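CCMAN5 (Cellulosimicrobium cellulans, PDB 2XSG) probably hydrolyses alpha-mannosidic linkages as a calcium-binding family 92 glycoside hydrolase, an activity that enables mannose-6-phosphate modification of yeast-produced lysosomal enzymes. Local coordinates at residues A724-G728 with A729-N733; R281-A284 with E285-T289; Q376-V379 with Y380-D384. All coordinates share one frame; numbering follows the deposited sequence.

Interaction 1. Residues A724-G728 with A729-N733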
ATOM      1  N   ALA A 724     -27.420  16.953  -9.118  1.00  8.69           N
ATOM      2  CA  ALA A 724     -26.013  17.369  -9.254  1.00  8.65           C
ATOM      3  C   ALA A 724     -25.837  18.429 -10.318  1.00  8.45           C
ATOM      4  O   ALA A 724     -26.645  18.508 -11.246  1.00  8.73           O
ATOM      5  CB  ALA A 724     -25.140  16.159  -9.565  1.00  8.14           C
ATOM      6  N   THR A 725     -24.794  19.249 -10.173  1.00  8.70           N
ATOM      7  CA  THR A 725     -24.312  20.124 -11.257  1.00  8.30           C
ATOM      8  C   THR A 725     -22.811  19.962 -11.483  1.00  8.60           C
ATOM      9  O   THR A 725     -22.060  19.628 -10.551  1.00  8.03           O
ATOM     10  CB  THR A 725     -24.594  21.641 -11.029  1.00  8.21           C
ATOM     11  OG1 THR A 725     -23.915  22.118  -9.864  1.00  7.98           O
ATOM     12  CG2 THR A 725     -26.088  21.946 -10.935  1.00  9.20           C
ATOM     13  N   LEU A 726     -22.392  20.209 -12.723  1.00  8.15           N
ATOM     14  CA  LEU A 726     -20.985  20.238 -13.111  1.00  8.74           C
ATOM     15  C   LEU A 726     -20.691  21.609 -13.722  1.00  9.14           C
ATOM     16  O   LEU A 726     -21.256  21.968 -14.767  1.00  9.13           O
ATOM     17  CB  LEU A 726     -20.662  19.128 -14.123  1.00  7.66           C
ATOM     18  CG  LEU A 726     -19.193  19.050 -14.583  1.00 10.14           C
ATOM     19  CD1 LEU A 726     -18.228  18.777 -13.402  1.00  8.04           C
ATOM     20  CD2 LEU A 726     -18.993  18.015 -15.705  1.00  9.42           C
ATOM     21  N   ASP A 727     -19.843  22.383 -13.042  1.00  9.78           N
ATOM     22  CA  ASP A 727     -19.533  23.765 -13.445  1.00  9.93           C
ATOM     23  C   ASP A 727     -20.822  24.548 -13.722  1.00 10.80           C
ATOM     24  O   ASP A 727     -20.951  25.208 -14.769  1.00 10.54           O
ATOM     25  CB  ASP A 727     -18.624  23.768 -14.678  1.00  9.71           C
ATOM     26  CG  ASP A 727     -17.245  23.172 -14.399  1.00  9.24           C
ATOM     27  OD1 ASP A 727     -16.816  23.130 -13.235  1.00  7.43           O
ATOM     28  OD2 ASP A 727     -16.569  22.755 -15.363  1.00 10.91           O
ATOM     29  N   GLY A 728     -21.777  24.435 -12.796  1.00 10.81           N
ATOM     30  CA  GLY A 728     -23.040  25.189 -12.846  1.00 11.60           C
ATOM     31  C   GLY A 728     -24.195  24.581 -13.630  1.00 11.67           C
ATOM     32  O   GLY A 728     -25.333  25.025 -13.489  1.00 12.78           O
ATOM     33  N   ALA A 729     -23.916  23.561 -14.438  1.00 11.36           N
ATOM     34  CA  ALA A 729     -24.902  22.996 -15.356  1.00 11.25           C
ATOM     35  C   ALA A 729     -25.370  21.624 -14.890  1.00 10.99           C
ATOM     36  O   ALA A 729     -24.575  20.852 -14.345  1.00  9.61           O
ATOM     37  CB  ALA A 729     -24.302  22.895 -16.780  1.00 11.53           C
ATOM     38  N   THR A 730     -26.658  21.334 -15.106  1.00 10.64           N
ATOM     39  CA  THR A 730     -27.263  20.064 -14.683  1.00 10.67           C
ATOM     40  C   THR A 730     -26.407  18.886 -15.133  1.00  9.87           C
ATOM     41  O   THR A 730     -26.034  18.793 -16.291  1.00  9.64           O
ATOM     42  CB  THR A 730     -28.701  19.884 -15.232  1.00 10.59           C
ATOM     43  OG1 THR A 730     -29.486  21.005 -14.850  1.00 13.06           O
ATOM     44  CG2 THR A 730     -29.367  18.630 -14.636  1.00 11.74           C
ATOM     45  N   PHE A 731     -26.100  17.999 -14.196  1.00  9.57           N
ATOM     46  CA  PHE A 731     -25.236  16.865 -14.445  1.00  9.05           C
ATOM     47  C   PHE A 731     -25.952  15.570 -14.033  1.00  9.32           C
ATOM     48  O   PHE A 731     -26.422  15.448 -12.897  1.00  9.39           O
ATOM     49  CB  PHE A 731     -23.937  17.044 -13.665  1.00  8.90           C
ATOM     50  CG  PHE A 731     -22.965  15.924 -13.842  1.00  8.11           C
ATOM     51  CD1 PHE A 731     -22.426  15.634 -15.103  1.00  8.60           C
ATOM     52  CD2 PHE A 731     -22.544  15.186 -12.746  1.00  6.78           C
ATOM     53  CE1 PHE A 731     -21.508  14.583 -15.266  1.00  7.94           C
ATOM     54  CE2 PHE A 731     -21.621  14.158 -12.890  1.00  7.14           C
ATOM     55  CZ  PHE A 731     -21.112  13.848 -14.162  1.00  7.27           C
ATOM     56  N   GLY A 732     -26.032  14.615 -14.955  1.00  8.52           N
ATOM     57  CA  GLY A 732     -26.786  13.394 -14.701  1.00  8.76           C
ATOM     58  C   GLY A 732     -26.051  12.095 -14.970  1.00  8.53           C
ATOM     59  O   GLY A 732     -26.687  11.044 -15.078  1.00  8.48           O
ATOM     60  N   ASN A 733     -24.726  12.159 -15.104  1.00  8.85           N
ATOM     61  CA  ASN A 733     -23.918  10.953 -15.288  1.00  8.99           C
ATOM     62  C   ASN A 733     -23.369  10.491 -13.949  1.00  9.09           C
ATOM     63  O   ASN A 733     -23.121  11.311 -13.070  1.00  9.72           O
ATOM     64  CB  ASN A 733     -22.770  11.184 -16.285  1.00  8.86           C
ATOM     65  CG  ASN A 733     -23.257  11.437 -17.706  1.00  9.04           C
ATOM     66  OD1 ASN A 733     -24.415  11.210 -18.044  1.00  9.06           O
ATOM     67  ND2 ASN A 733     -22.362  11.918 -18.539  1.00  8.39           N
TER
HETATM   68  O   HOH W   1     -29.137  16.976 -11.354  1.00  9.21           O

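Interaction 2. Residues R281-A284 with E285-T289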
ATOM      1  N   ARG A 281      11.024  19.951   9.667  1.00  7.69           N
ATOM      2  CA  ARG A 281      10.959  20.037   8.201  1.00  7.74           C
ATOM      3  C   ARG A 281      10.145  18.902   7.578  1.00  7.31           C
ATOM      4  O   ARG A 281       9.425  19.104   6.592  1.00  7.07           O
ATOM      5  CB  ARG A 281      12.350  20.104   7.592  1.00  7.90           C
ATOM      6  CG  ARG A 281      12.349  20.210   6.081  1.00  9.37           C
ATOM      7  CD  ARG A 281      13.755  20.080   5.523  1.00 11.52           C
ATOM      8  NE  ARG A 281      14.325  18.762   5.803  1.00  9.95           N
ATOM      9  CZ  ARG A 281      15.579  18.403   5.527  1.00  9.96           C
ATOM     10  NH1 ARG A 281      16.419  19.263   4.964  1.00  6.73           N
ATOM     11  NH2 ARG A 281      15.995  17.174   5.825  1.00  8.76           N
ATOM     12  N   THR A 282      10.239  17.709   8.155  1.00  6.77           N
ATOM     13  CA  THR A 282       9.443  16.603   7.637  1.00  6.38           C
ATOM     14  C   THR A 282       7.968  16.806   7.970  1.00  6.01           C
ATOM     15  O   THR A 282       7.108  16.455   7.159  1.00  6.03           O
ATOM     16  CB  THR A 282       9.947  15.253   8.114  1.00  6.08           C
ATOM     17  OG1 THR A 282      11.300  15.089   7.671  1.00  6.13           O
ATOM     18  CG2 THR A 282       9.100  14.146   7.533  1.00  6.09           C
ATOM     19  N   ARG A 283       7.673  17.383   9.139  1.00  5.94           N
ATOM     20  CA  ARG A 283       6.273  17.698   9.486  1.00  5.81           C
ATOM     21  C   ARG A 283       5.671  18.666   8.472  1.00  6.15           C
ATOM     22  O   ARG A 283       4.535  18.466   8.039  1.00  6.44           O
ATOM     23  CB  ARG A 283       6.103  18.230  10.918  1.00  6.05           C
ATOM     24  CG  ARG A 283       4.620  18.447  11.311  1.00  6.34           C
ATOM     25  CD  ARG A 283       4.453  19.257  12.609  1.00  9.20           C
ATOM     26  NE  ARG A 283       3.070  19.215  13.098  1.00 10.87           N
ATOM     27  CZ  ARG A 283       2.564  18.258  13.881  1.00 11.47           C
ATOM     28  NH1 ARG A 283       3.315  17.240  14.285  1.00 11.70           N
ATOM     29  NH2 ARG A 283       1.294  18.313  14.262  1.00 11.08           N
ATOM     30  N   ALA A 284       6.444  19.688   8.079  1.00  5.82           N
ATOM     31  CA  ALA A 284       5.999  20.663   7.080  1.00  5.99           C
ATOM     32  C   ALA A 284       5.816  20.025   5.712  1.00  5.44           C
ATOM     33  O   ALA A 284       4.839  20.298   5.016  1.00  5.00           O
ATOM     34  CB  ALA A 284       6.968  21.864   6.992  1.00  5.81           C
ATOM     35  N   GLU A 285       6.761  19.186   5.317  1.00  5.57           N
ATOM     36  CA  GLU A 285       6.597  18.410   4.095  1.00  6.57           C
ATOM     37  C   GLU A 285       5.282  17.588   4.120  1.00  6.30           C
ATOM     38  O   GLU A 285       4.566  17.529   3.107  1.00  6.47           O
ATOM     39  CB  GLU A 285       7.837  17.535   3.844  1.00  7.09           C
ATOM     40  CG  GLU A 285       7.782  16.735   2.552  1.00  9.96           C
ATOM     41  CD  GLU A 285       9.013  15.852   2.343  1.00 14.74           C
ATOM     42  OE1 GLU A 285       9.997  15.991   3.124  1.00 14.84           O
ATOM     43  OE2 GLU A 285       8.981  15.022   1.393  1.00 13.97           O
ATOM     44  N   TRP A 286       4.947  16.988   5.269  1.00  5.75           N
ATOM     45  CA  TRP A 286       3.686  16.235   5.368  1.00  5.67           C
ATOM     46  C   TRP A 286       2.481  17.151   5.236  1.00  6.24           C
ATOM     47  O   TRP A 286       1.505  16.809   4.566  1.00  5.47           O
ATOM     48  CB  TRP A 286       3.597  15.412   6.654  1.00  4.30           C
ATOM     49  CG  TRP A 286       4.152  14.026   6.483  1.00  4.00           C
ATOM     50  CD1 TRP A 286       5.269  13.506   7.078  1.00  2.00           C
ATOM     51  CD2 TRP A 286       3.620  12.981   5.648  1.00  2.61           C
ATOM     52  NE1 TRP A 286       5.457  12.197   6.682  1.00  3.49           N
ATOM     53  CE2 TRP A 286       4.469  11.855   5.793  1.00  2.76           C
ATOM     54  CE3 TRP A 286       2.525  12.896   4.771  1.00  3.58           C
ATOM     55  CZ2 TRP A 286       4.248  10.657   5.107  1.00  2.00           C
ATOM     56  CZ3 TRP A 286       2.301  11.694   4.085  1.00  2.00           C
ATOM     57  CH2 TRP A 286       3.158  10.593   4.261  1.00  2.00           C
ATOM     58  N   ASN A 287       2.558  18.318   5.886  1.00  7.55           N
ATOM     59  CA  ASN A 287       1.477  19.303   5.818  1.00  8.00           C
ATOM     60  C   ASN A 287       1.209  19.810   4.393  1.00  8.31           C
ATOM     61  O   ASN A 287       0.056  20.066   4.032  1.00  8.55           O
ATOM     62  CB  ASN A 287       1.727  20.469   6.781  1.00  8.07           C
ATOM     63  CG  ASN A 287       1.237  20.182   8.186  1.00  8.10           C
ATOM     64  OD1 ASN A 287       0.279  19.439   8.386  1.00  9.36           O
ATOM     65  ND2 ASN A 287       1.894  20.774   9.173  1.00 10.10           N
ATOM     66  N   ALA A 288       2.271  19.951   3.599  1.00  8.17           N
ATOM     67  CA  ALA A 288       2.140  20.314   2.192  1.00  8.86           C
ATOM     68  C   ALA A 288       1.488  19.184   1.395  1.00  8.70           C
ATOM     69  O   ALA A 288       0.606  19.433   0.566  1.00  9.17           O
ATOM     70  CB  ALA A 288       3.511  20.680   1.582  1.00  8.96           C
ATOM     71  N   THR A 289       1.919  17.953   1.648  1.00  7.81           N
ATOM     72  CA  THR A 289       1.358  16.770   0.991  1.00  7.09           C
ATOM     73  C   THR A 289      -0.123  16.559   1.361  1.00  6.60           C
ATOM     74  O   THR A 289      -0.985  16.421   0.484  1.00  5.48           O
ATOM     75  CB  THR A 289       2.181  15.503   1.361  1.00  7.50           C
ATOM     76  OG1 THR A 289       3.534  15.666   0.903  1.00  8.13           O
ATOM     77  CG2 THR A 289       1.560  14.235   0.755  1.00  6.32           C
TER

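Interaction 3. Residues Q376-V379 with Y380-D384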
ATOM      1  N   GLN A 376       6.398   6.374 -14.897  1.00  2.84           N
ATOM      2  CA  GLN A 376       7.672   6.447 -15.601  1.00  3.18           C
ATOM      3  C   GLN A 376       8.667   5.469 -14.986  1.00  3.45           C
ATOM      4  O   GLN A 376       9.431   4.811 -15.703  1.00  3.06           O
ATOM      5  CB  GLN A 376       8.250   7.867 -15.588  1.00  3.37           C
ATOM      6  CG  GLN A 376       9.615   8.018 -16.351  1.00  2.37           C
ATOM      7  CD  GLN A 376       9.536   7.742 -17.853  1.00  5.22           C
ATOM      8  OE1 GLN A 376       9.452   8.672 -18.660  1.00  5.81           O
ATOM      9  NE2 GLN A 376       9.601   6.460 -18.238  1.00  4.30           N
ATOM     10  N   SER A 377       8.643   5.377 -13.658  1.00  3.18           N
ATOM     11  CA  SER A 377       9.550   4.481 -12.934  1.00  3.14           C
ATOM     12  C   SER A 377       9.229   3.033 -13.261  1.00  3.04           C
ATOM     13  O   SER A 377      10.139   2.210 -13.474  1.00  2.88           O
ATOM     14  CB  SER A 377       9.449   4.729 -11.431  1.00  3.83           C
ATOM     15  OG  SER A 377       9.784   6.078 -11.132  1.00  4.49           O
ATOM     16  N   LEU A 378       7.931   2.729 -13.304  1.00  2.78           N
ATOM     17  CA  LEU A 378       7.465   1.377 -13.619  1.00  3.14           C
ATOM     18  C   LEU A 378       7.920   0.983 -15.030  1.00  2.98           C
ATOM     19  O   LEU A 378       8.352  -0.153 -15.257  1.00  2.86           O
ATOM     20  CB  LEU A 378       5.936   1.294 -13.502  1.00  2.62           C
ATOM     21  CG  LEU A 378       5.221  -0.046 -13.718  1.00  4.03           C
ATOM     22  CD1 LEU A 378       5.844  -1.161 -12.882  1.00  2.00           C
ATOM     23  CD2 LEU A 378       3.726   0.151 -13.379  1.00  3.81           C
ATOM     24  N   VAL A 379       7.838   1.949 -15.949  1.00  2.97           N
ATOM     25  CA  VAL A 379       8.358   1.786 -17.318  1.00  3.57           C
ATOM     26  C   VAL A 379       9.870   1.493 -17.341  1.00  3.43           C
ATOM     27  O   VAL A 379      10.292   0.564 -18.022  1.00  3.38           O
ATOM     28  CB  VAL A 379       7.977   2.979 -18.230  1.00  2.53           C
ATOM     29  CG1 VAL A 379       8.714   2.910 -19.550  1.00  3.81           C
ATOM     30  CG2 VAL A 379       6.461   2.987 -18.479  1.00  3.06           C
ATOM     31  N   TYR A 380      10.660   2.247 -16.579  1.00  3.20           N
ATOM     32  CA  TYR A 380      12.110   2.017 -16.503  1.00  4.06           C
ATOM     33  C   TYR A 380      12.461   0.658 -15.937  1.00  4.07           C
ATOM     34  O   TYR A 380      13.434   0.034 -16.376  1.00  4.54           O
ATOM     35  CB  TYR A 380      12.799   3.070 -15.640  1.00  4.11           C
ATOM     36  CG  TYR A 380      13.335   4.241 -16.387  1.00  5.38           C
ATOM     37  CD1 TYR A 380      12.584   4.849 -17.387  1.00  6.37           C
ATOM     38  CD2 TYR A 380      14.600   4.761 -16.094  1.00  7.77           C
ATOM     39  CE1 TYR A 380      13.071   5.938 -18.085  1.00  7.22           C
ATOM     40  CE2 TYR A 380      15.101   5.866 -16.793  1.00  6.48           C
ATOM     41  CZ  TYR A 380      14.321   6.436 -17.786  1.00  7.19           C
ATOM     42  OH  TYR A 380      14.753   7.522 -18.479  1.00  6.96           O
ATOM     43  N   LEU A 381      11.665   0.215 -14.965  1.00  3.86           N
ATOM     44  CA  LEU A 381      11.883  -1.068 -14.302  1.00  4.18           C
ATOM     45  C   LEU A 381      11.766  -2.235 -15.278  1.00  4.03           C
ATOM     46  O   LEU A 381      12.610  -3.138 -15.271  1.00  4.12           O
ATOM     47  CB  LEU A 381      10.939  -1.249 -13.106  1.00  3.03           C
ATOM     48  CG  LEU A 381      11.135  -2.563 -12.342  1.00  3.84           C
ATOM     49  CD1 LEU A 381      12.503  -2.575 -11.674  1.00  2.92           C
ATOM     50  CD2 LEU A 381      10.039  -2.803 -11.322  1.00  3.97           C
ATOM     51  N   PHE A 382      10.722  -2.212 -16.106  1.00  4.52           N
ATOM     52  CA  PHE A 382      10.536  -3.234 -17.151  1.00  4.57           C
ATOM     53  C   PHE A 382      11.510  -3.052 -18.321  1.00  5.13           C
ATOM     54  O   PHE A 382      11.964  -4.026 -18.909  1.00  5.34           O
ATOM     55  CB  PHE A 382       9.072  -3.295 -17.624  1.00  4.47           C
ATOM     56  CG  PHE A 382       8.200  -4.157 -16.735  1.00  4.47           C
ATOM     57  CD1 PHE A 382       8.127  -5.527 -16.932  1.00  4.39           C
ATOM     58  CD2 PHE A 382       7.514  -3.602 -15.651  1.00  2.49           C
ATOM     59  CE1 PHE A 382       7.353  -6.345 -16.083  1.00  2.91           C
ATOM     60  CE2 PHE A 382       6.743  -4.404 -14.814  1.00  3.25           C
ATOM     61  CZ  PHE A 382       6.673  -5.782 -15.028  1.00  2.15           C
ATOM     62  N   ALA A 383      11.840  -1.805 -18.636  1.00  5.52           N
ATOM     63  CA  ALA A 383      12.805  -1.507 -19.680  1.00  6.03           C
ATOM     64  C   ALA A 383      14.179  -2.072 -19.294  1.00  6.85           C
ATOM     65  O   ALA A 383      14.912  -2.602 -20.160  1.00  6.82           O
ATOM     66  CB  ALA A 383      12.873  -0.023 -19.919  1.00  6.12           C
ATOM     67  N   ASP A 384      14.499  -1.980 -18.002  1.00  6.79           N
ATOM     68  CA  ASP A 384      15.728  -2.537 -17.437  1.00  7.44           C
ATOM     69  C   ASP A 384      15.781  -4.067 -17.498  1.00  7.95           C
ATOM     70  O   ASP A 384      16.818  -4.632 -17.890  1.00  8.63           O
ATOM     71  CB  ASP A 384      15.955  -2.041 -16.000  1.00  7.51           C
ATOM     72  CG  ASP A 384      16.376  -0.577 -15.940  1.00  7.97           C
ATOM     73  OD1 ASP A 384      16.713   0.002 -17.009  1.00  8.13           O
ATOM     74  OD2 ASP A 384      16.354   0.004 -14.827  1.00  7.11           O
TER

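Interaction 1. Residues A724-G728 with A729-N733
Leu726 and Ala729 close a beta hairpin with a two-residue loop by bonding to each other in both directions. Leu726 N gives its hydrogen to Ala729 O at 2.8 Å. Ala729 N returns one to Leu726 O at 3.1 Å. Between them Asp727 and Gly728, both with positive phi, form a type I' turn, a common connection in two-residue beta hairpins, whose twist suits that of the paired strands. One step back, Thr725 and Thr730 are a non-hydrogen-bonded pair with diverging side chains; here Thr725 CA makes a C-H...O contact of 3.2 Å with Ala729 O. At Ala724 and Phe731 one direct bond remains, from Phe731 N to Ala724 O at 3.0 Å. Ala724 N turns instead to a water oxygen at 2.8 Å, and that water reaches Phe731 O only weakly.

Apolar contacts gather around Phe731. With CG anti to the backbone N (chi1 180°), its ring extends beside Leu726, whose CB lies 3.9 Å from Phe731 CB and approaches the ring obliquely. Ala724 CB comes to the ring edge, near its plane, at 4.2 Å from Phe731 CD2. Over one face of the Phe731 ring, Asn733 N stands 3.9 Å above the plane, at its centre.

Strand 729-730 is an edge strand of a mixed sheet, and strand 720-726 joins it to strand 746-752. Asp727 OD1 accepts from Asp746 N, tying the turn to that neighbour, while Phe731 packs on Leu747 and its carbonyl oxygen takes a hydrogen bond from Trp758 NE1.

Interaction 2. Residues R281-A284 with E285-T289
Thr282 CG2 lies alongside the indole of Trp286, one helical turn further on, touching Trp286 CD1 at 3.9 Å. The two side chains point the same way. Thr282 holds its methyl anti to the backbone N (chi1 -60°, measured to OG1), which turns the carbon branch to the indole. The polar atoms of the pair look elsewhere, Thr282 OG1 bonding Ala140 O on the neighbouring sheet and Trp286 NE1 bonding Gln31 O. Trp286 CD1 also approaches Thr282 O at 3.5 Å, the same oxygen that accepts the backbone hydrogen bond from Trp286 N at 2.9 Å.

On another side Arg283 and Asn287 form a looser pair: Arg283 CG is 4.2 Å from Asn287 ND2, and the guanidinium and amide planes stand 79° apart. What unites them is a shared partner, for Arg283 NH2 forms a salt bridge with Asp8 OD2 and Asn287 ND2 bonds Asp8 OD1.

Further along, Glu285 O takes two donors from Thr289, OG1 and N, each at 3.1 Å and from opposite faces of its plane, so the threonine hydroxyl donates back into its own helix.

The polar ends of Thr282, Arg283, Trp286 and Asn287 thus each bond to another part of the chain, and helix 275-290 is held by directed bonds as well as by contact; with both its oxygens engaged, Asp8 would probably have its negative charge steadied.

Interaction 3. Residues Q376-V379 with Y380-D384
Gln376 and Tyr380 meet in the closer part of this helical turn, with Gln376 NE2 3.5 Å from both CD1 and CE1 of Tyr380. The amide and ring planes are 66° apart, an oblique meeting. Gln376 leaves the backbone with CG anti to N and then bends at chi2 (64°), which folds the amide back toward the ring; NE2 is fixed there by a hydrogen bond to Asp425 O. The same ring is the cation-pi partner of Arg426 and meets Phe345 edge-to-face. The turn beneath is regular, as Tyr380 N bonds Gln376 O at 3.0 Å and Ala383 N bonds Val379 O at 2.9 Å.

The less close part is apolar. Leu378 and Phe382 run side by side, with Leu378 CD1 3.9 Å from Phe382 CE2. Leu378 O, which accepts from Phe382 N, also lies at the ring edge of Phe382, in its plane. There is no solvent side, for every touching residue is buried; helices 409-418 and 427-438 pack against this pair.

Replacing Tyr380 by an alanine would remove the ring and is likely to leave Arg426 without its cation-pi partner and the Gln376 amide without its neighbour.

The chemistry thus divides the helix lengthwise: one side is hydrocarbon, for helix packing, and the other places an aromatic ring among an amide, a cation and a second ring.

Together the three contacts show one principle, residues close in sequence forming a local unit whose outer face is then used by distant parts of the chain. Interactions 2 and 3 come nearest, with about 15 Å between their closest atoms and 28 Å between centres. Interaction 1, at the surface, stands 35 Å from interaction 2 and 39 Å from interaction 3, centre to centre. None touches another. The calcium ion is held by Asn588, Glu589 and Asp662, none of which belongs to the three contacts. Helix 368-387, carrying interaction 3, probably belongs to the helical barrel of the family's catalytic domain, whereas 281-289 reaches toward the N-terminal beta domain through Ala140.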